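Local coordinates for computational Design of Enzyme (Synthetic construct, PDB 3TP4), which is a computationally designed enzyme on a glycosyl hydrolase family 26 barrel, probably meant to carry an activated nucleophile in a catalytic triad, at residues 6-10 against 237-241; 24-28 against 272-278. All blocks are in the same frame, centred on the assembly; numbering follows the deposited sequence.

In the fold
Interactions 1 and 2 are both buried, and they sit side by side at the ends where barrel strands 242-249 and 277-278 begin, their centres about 12 Å apart. The first joins two loops: the entry to helix 15-27 is held to the entry of strand 242-249 by one buried carboxylate, a valine and bridging waters. In the second, the far end of that same helix is tied to the turn between helix 254-274 and strand 277-278, and there an arginine-centred salt-bridge network does the work. Lysines connect the two: Lys-274 forms a salt bridge with Asp-237, and Lys-276 probably hydrogen-bonds Val-240 O. In interaction 1 a carboxylate takes backbone amides; in interaction 2 side-chain charges pair.

Interaction 1: residues 6-10 against 237-241; sequences IAIVD and DAFVD
At the entry to barrel strand 242-249, the carboxylate of Asp-241 receives the backbone of Val-9, in the loop that leads into helix 15-27. Val-9 N donates to Asp-241 OD1 at 2.7 Å in a nearly straight bond (162°) that uses the syn lone pair. The next amide is reached through water 3, which accepts from Asp-10 N at 3.0 Å and donates to Asp-241 OD2 at 2.7 Å. One carboxylate therefore serves two successive N-H groups, and since OD2 also takes the backbone N of Tyr-215, both oxygens are held and the group has little freedom to rotate.

The side chain of Val-9 follows its amide into the opposing loop. With CG1 anti to the backbone N (chi1 165°), Val-9 CG2 lies beside that N, where it packs against the carboxylate and reaches Phe-239 C at 3.3 Å. Val-9 CG1 takes the other direction and meets Ala-238 O at 3.6 Å. Water 2 closes this end by donating to Val-9 O and to Ala-238 O; Val-9 O also accepts from Arg-205.

Helix 190-207 covers the valine through Val-201, strand 213-217 flanks it with Tyr-215, and Leu-21 of helix 15-27 packs on Ile-8 and Asp-241. Beyond them, Phe-239 makes an edge-to-face ring contact with His-376 on strand 374-379.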
loop_
_atom_site.group_PDB
_atom_site.type_symbol
_atom_site.label_atom_id
_atom_site.label_comp_id
_atom_site.label_asym_id
_atom_site.label_seq_id
_atom_site.Cartn_x
_atom_site.Cartn_y
_atom_site.Cartn_z
ATOM N N ILE A 6 1.967 -13.392 -15.234
ATOM C CA ILE A 6 1.101 -12.426 -14.564
ATOM C C ILE A 6 1.543 -10.977 -14.717
ATOM O O ILE A 6 2.726 -10.680 -14.878
ATOM C CB ILE A 6 0.941 -12.730 -13.061
ATOM C CG1 ILE A 6 2.304 -12.723 -12.371
ATOM C CG2 ILE A 6 0.238 -14.065 -12.858
ATOM C CD1 ILE A 6 2.205 -12.813 -10.865
ATOM N N ALA A 7 0.565 -10.083 -14.647
ATOM C CA ALA A 7 0.831 -8.656 -14.628
ATOM C C ALA A 7 1.330 -8.305 -13.245
ATOM O O ALA A 7 0.632 -8.515 -12.252
ATOM C CB ALA A 7 -0.435 -7.881 -14.942
ATOM N N ILE A 8 2.555 -7.797 -13.180
ATOM C CA ILE A 8 3.148 -7.403 -11.913
ATOM C C ILE A 8 3.844 -6.069 -12.114
ATOM O O ILE A 8 4.485 -5.849 -13.138
ATOM C CB ILE A 8 4.146 -8.460 -11.397
ATOM C CG1 ILE A 8 4.884 -7.951 -10.160
ATOM C CG2 ILE A 8 5.139 -8.838 -12.484
ATOM C CD1 ILE A 8 5.683 -9.054 -9.399
ATOM N N VAL A 9 3.701 -5.175 -11.143
ATOM C CA VAL A 9 4.227 -3.816 -11.273
ATOM C C VAL A 9 5.720 -3.800 -11.584
ATOM O O VAL A 9 6.181 -3.050 -12.450
ATOM C CB VAL A 9 3.894 -2.989 -10.017
ATOM C CG1 VAL A 9 4.729 -1.721 -9.961
ATOM C CG2 VAL A 9 2.390 -2.646 -10.023
ATOM N N ASP A 10 6.475 -4.630 -10.875
ATOM C CA ASP A 10 7.901 -4.746 -11.122
ATOM C C ASP A 10 8.185 -5.976 -11.982
ATOM O O ASP A 10 8.255 -7.103 -11.471
ATOM C CB ASP A 10 8.664 -4.810 -9.799
ATOM C CG ASP A 10 10.131 -5.141 -9.985
ATOM O OD1 ASP A 10 10.659 -4.955 -11.106
ATOM O OD2 ASP A 10 10.756 -5.596 -9.008
ATOM N N ASP A 237 -2.973 1.110 -13.346
ATOM C CA ASP A 237 -2.653 -0.309 -13.496
ATOM C C ASP A 237 -1.156 -0.611 -13.505
ATOM O O ASP A 237 -0.732 -1.671 -13.042
ATOM C CB ASP A 237 -3.268 -0.875 -14.775
ATOM C CG ASP A 237 -4.781 -0.765 -14.800
ATOM O OD1 ASP A 237 -5.396 -0.499 -13.747
ATOM O OD2 ASP A 237 -5.356 -0.962 -15.887
ATOM N N ALA A 238 -0.350 0.303 -14.034
ATOM C CA ALA A 238 1.091 0.064 -14.105
ATOM C C ALA A 238 1.767 0.237 -12.752
ATOM O O ALA A 238 2.975 0.045 -12.630
ATOM C CB ALA A 238 1.738 1.003 -15.129
ATOM N N PHE A 239 0.993 0.604 -11.737
ATOM C CA PHE A 239 1.580 1.012 -10.457
ATOM C C PHE A 239 1.100 0.248 -9.225
ATOM O O PHE A 239 1.724 0.331 -8.168
ATOM C CB PHE A 239 1.365 2.516 -10.247
ATOM C CG PHE A 239 2.043 3.356 -11.285
ATOM C CD1 PHE A 239 3.388 3.648 -11.174
ATOM C CD2 PHE A 239 1.344 3.818 -12.390
ATOM C CE1 PHE A 239 4.041 4.402 -12.144
ATOM C CE2 PHE A 239 1.980 4.581 -13.364
ATOM C CZ PHE A 239 3.337 4.876 -13.232
ATOM N N VAL A 240 0.001 -0.487 -9.361
ATOM C CA VAL A 240 -0.616 -1.183 -8.230
ATOM C C VAL A 240 -0.742 -2.690 -8.496
ATOM O O VAL A 240 -1.242 -3.086 -9.552
ATOM C CB VAL A 240 -2.033 -0.630 -7.963
ATOM C CG1 VAL A 240 -2.712 -1.408 -6.831
ATOM C CG2 VAL A 240 -1.975 0.871 -7.635
ATOM N N ASP A 241 -0.287 -3.516 -7.551
ATOM C CA ASP A 241 -0.482 -4.972 -7.629
ATOM C C ASP A 241 -1.703 -5.447 -6.826
ATOM O O ASP A 241 -2.402 -6.382 -7.231
ATOM C CB ASP A 241 0.740 -5.720 -7.083
ATOM C CG ASP A 241 1.993 -5.526 -7.929
ATOM O OD1 ASP A 241 1.945 -5.784 -9.159
ATOM O OD2 ASP A 241 3.029 -5.125 -7.344
HETATM O O HOH W 1 0.081 -5.939 -10.998
HETATM O O HOH W 2 4.490 -1.631 -14.331
HETATM O O HOH W 3 5.572 -5.426 -8.131
#

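Interaction 2: residues 24-28 against 272-278; sequences LDGVR and DEKGKVS
Arg-28 bends at chi3 (57°), which turns its guanidinium toward Asp-272, while Asp-25, its CG trans to the backbone N, extends a carboxylate to the same group from one helical turn earlier. NH1 is shared between the two acids. Arg-28 NH1 donates to Asp-25 OD1 at 2.9 Å in the guanidinium plane, and to Asp-272 OD1, also at 2.9 Å, at a tilt. Arg-28 NH2 joins it on Asp-272 OD1 at 3.0 Å. Both bonds to Asp-272 are bent, since one oxygen takes both nitrogens end-on; the two planes stand 50° apart. That oxygen has a further salt bridge with Arg-315, so the negative charge is probably well balanced.

Over one face of the Arg-28 guanidinium, offset toward its rim, lies Ser-278 N, 3.7 Å above the plane, a buried amide with no partner in the model. Val-277 supplies the apolar side: Val-277 CG2 sits 3.7 Å from Asp-25 CB, and Val-277 CG1 meets Leu-24 CB at 4.1 Å. Water 4 donates to both Asp-25 OD1 and Lys-276 O. A leucine in place of Arg-28 would probably leave Asp-25 without its charged mate and Asp-272 OD1 with Arg-315 alone of the charges described here.

The end of helix 15-27 is thus tied to the connection where helix 254-274 finishes in a Schellman motif at Gly-275 and passes into strand 277-278. Arg-315 O accepts from Arg-28 NE, Ser-278 pairs by its backbone with Ala-317, and Val-277 pairs with strand 242-249.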
loop_
_atom_site.group_PDB
_atom_site.type_symbol
_atom_site.label_atom_id
_atom_site.label_comp_id
_atom_site.label_asym_id
_atom_site.label_seq_id
_atom_site.Cartn_x
_atom_site.Cartn_y
_atom_site.Cartn_z
ATOM N N LEU A 24 -1.312 -15.081 -3.847
ATOM C CA LEU A 24 -2.368 -14.227 -3.308
ATOM C C LEU A 24 -3.593 -14.198 -4.234
ATOM O O LEU A 24 -4.724 -14.175 -3.761
ATOM C CB LEU A 24 -1.835 -12.815 -3.038
ATOM C CG LEU A 24 -0.791 -12.741 -1.911
ATOM C CD1 LEU A 24 -0.102 -11.353 -1.861
ATOM C CD2 LEU A 24 -1.439 -13.104 -0.567
ATOM N N ASP A 25 -3.384 -14.205 -5.548
ATOM C CA ASP A 25 -4.530 -14.247 -6.459
ATOM C C ASP A 25 -5.230 -15.603 -6.348
ATOM O O ASP A 25 -6.452 -15.681 -6.312
ATOM C CB ASP A 25 -4.102 -13.987 -7.909
ATOM C CG ASP A 25 -5.288 -13.718 -8.834
ATOM O OD1 ASP A 25 -6.274 -13.074 -8.396
ATOM O OD2 ASP A 25 -5.235 -14.157 -10.001
ATOM N N GLY A 26 -4.439 -16.670 -6.278
ATOM C CA GLY A 26 -4.976 -18.022 -6.256
ATOM C C GLY A 26 -5.787 -18.362 -5.024
ATOM O O GLY A 26 -6.702 -19.184 -5.087
ATOM N N VAL A 27 -5.469 -17.731 -3.896
ATOM C CA VAL A 27 -6.193 -18.024 -2.668
ATOM C C VAL A 27 -7.580 -17.371 -2.638
ATOM O O VAL A 27 -8.463 -17.808 -1.905
ATOM C CB VAL A 27 -5.366 -17.623 -1.413
ATOM C CG1 VAL A 27 -5.543 -16.141 -1.106
ATOM C CG2 VAL A 27 -5.760 -18.466 -0.225
ATOM N N ARG A 28 -7.776 -16.332 -3.444
ATOM C CA ARG A 28 -9.026 -15.577 -3.401
ATOM C C ARG A 28 -10.252 -16.465 -3.595
ATOM O O ARG A 28 -10.373 -17.153 -4.606
ATOM C CB ARG A 28 -8.984 -14.431 -4.420
ATOM C CG ARG A 28 -7.842 -13.446 -4.119
ATOM C CD ARG A 28 -7.653 -12.424 -5.219
ATOM N NE ARG A 28 -8.886 -11.680 -5.443
ATOM C CZ ARG A 28 -9.341 -11.318 -6.641
ATOM N NH1 ARG A 28 -8.662 -11.622 -7.745
ATOM N NH2 ARG A 28 -10.490 -10.653 -6.731
ATOM N N ASP A 272 -10.460 -8.490 -10.441
ATOM C CA ASP A 272 -10.675 -9.500 -11.486
ATOM C C ASP A 272 -10.589 -8.911 -12.890
ATOM O O ASP A 272 -9.972 -9.497 -13.777
ATOM C CB ASP A 272 -12.011 -10.218 -11.296
ATOM C CG ASP A 272 -11.998 -11.167 -10.109
ATOM O OD1 ASP A 272 -10.901 -11.420 -9.551
ATOM O OD2 ASP A 272 -13.083 -11.659 -9.736
ATOM N N GLU A 273 -11.199 -7.747 -13.096
ATOM C CA GLU A 273 -11.165 -7.129 -14.422
ATOM C C GLU A 273 -9.751 -6.718 -14.815
ATOM O O GLU A 273 -9.395 -6.752 -15.991
ATOM C CB GLU A 273 -12.107 -5.933 -14.477
ATOM C CG GLU A 273 -13.554 -6.344 -14.316
ATOM C CD GLU A 273 -14.449 -5.192 -13.918
ATOM O OE1 GLU A 273 -13.988 -4.028 -14.002
ATOM O OE2 GLU A 273 -15.608 -5.454 -13.520
ATOM N N LYS A 274 -8.930 -6.356 -13.833
ATOM C CA LYS A 274 -7.581 -5.882 -14.143
ATOM C C LYS A 274 -6.547 -7.001 -14.102
ATOM O O LYS A 274 -5.387 -6.784 -14.432
ATOM C CB LYS A 274 -7.173 -4.739 -13.204
ATOM C CG LYS A 274 -8.034 -3.463 -13.377
ATOM C CD LYS A 274 -7.700 -2.411 -12.325
ATOM C CE LYS A 274 -8.498 -1.120 -12.543
ATOM N NZ LYS A 274 -8.188 -0.497 -13.859
ATOM N N GLY A 275 -6.973 -8.194 -13.700
ATOM C CA GLY A 275 -6.053 -9.305 -13.520
ATOM C C GLY A 275 -5.149 -9.063 -12.322
ATOM O O GLY A 275 -3.993 -9.474 -12.310
ATOM N N LYS A 276 -5.679 -8.370 -11.319
ATOM C CA LYS A 276 -4.915 -8.038 -10.124
ATOM C C LYS A 276 -5.447 -8.787 -8.906
ATOM O O LYS A 276 -6.373 -9.590 -9.011
ATOM C CB LYS A 276 -4.954 -6.522 -9.873
ATOM C CG LYS A 276 -4.242 -5.703 -10.979
ATOM C CD LYS A 276 -4.233 -4.209 -10.657
ATOM C CE LYS A 276 -3.580 -3.398 -11.797
ATOM N NZ LYS A 276 -2.221 -3.920 -12.098
ATOM N N VAL A 277 -4.845 -8.515 -7.754
ATOM C CA VAL A 277 -5.274 -9.095 -6.486
ATOM C C VAL A 277 -6.025 -8.052 -5.670
ATOM O O VAL A 277 -5.627 -6.892 -5.635
ATOM C CB VAL A 277 -4.049 -9.555 -5.665
ATOM C CG1 VAL A 277 -4.443 -9.836 -4.197
ATOM C CG2 VAL A 277 -3.395 -10.771 -6.315
ATOM N N SER A 278 -7.121 -8.452 -5.032
ATOM C CA SER A 278 -7.774 -7.574 -4.069
ATOM C C SER A 278 -7.645 -8.175 -2.679
ATOM O O SER A 278 -7.558 -9.401 -2.528
ATOM C CB SER A 278 -9.249 -7.380 -4.415
ATOM O OG SER A 278 -9.929 -8.632 -4.424
HETATM O O HOH W 4 -6.990 -11.473 -10.822
#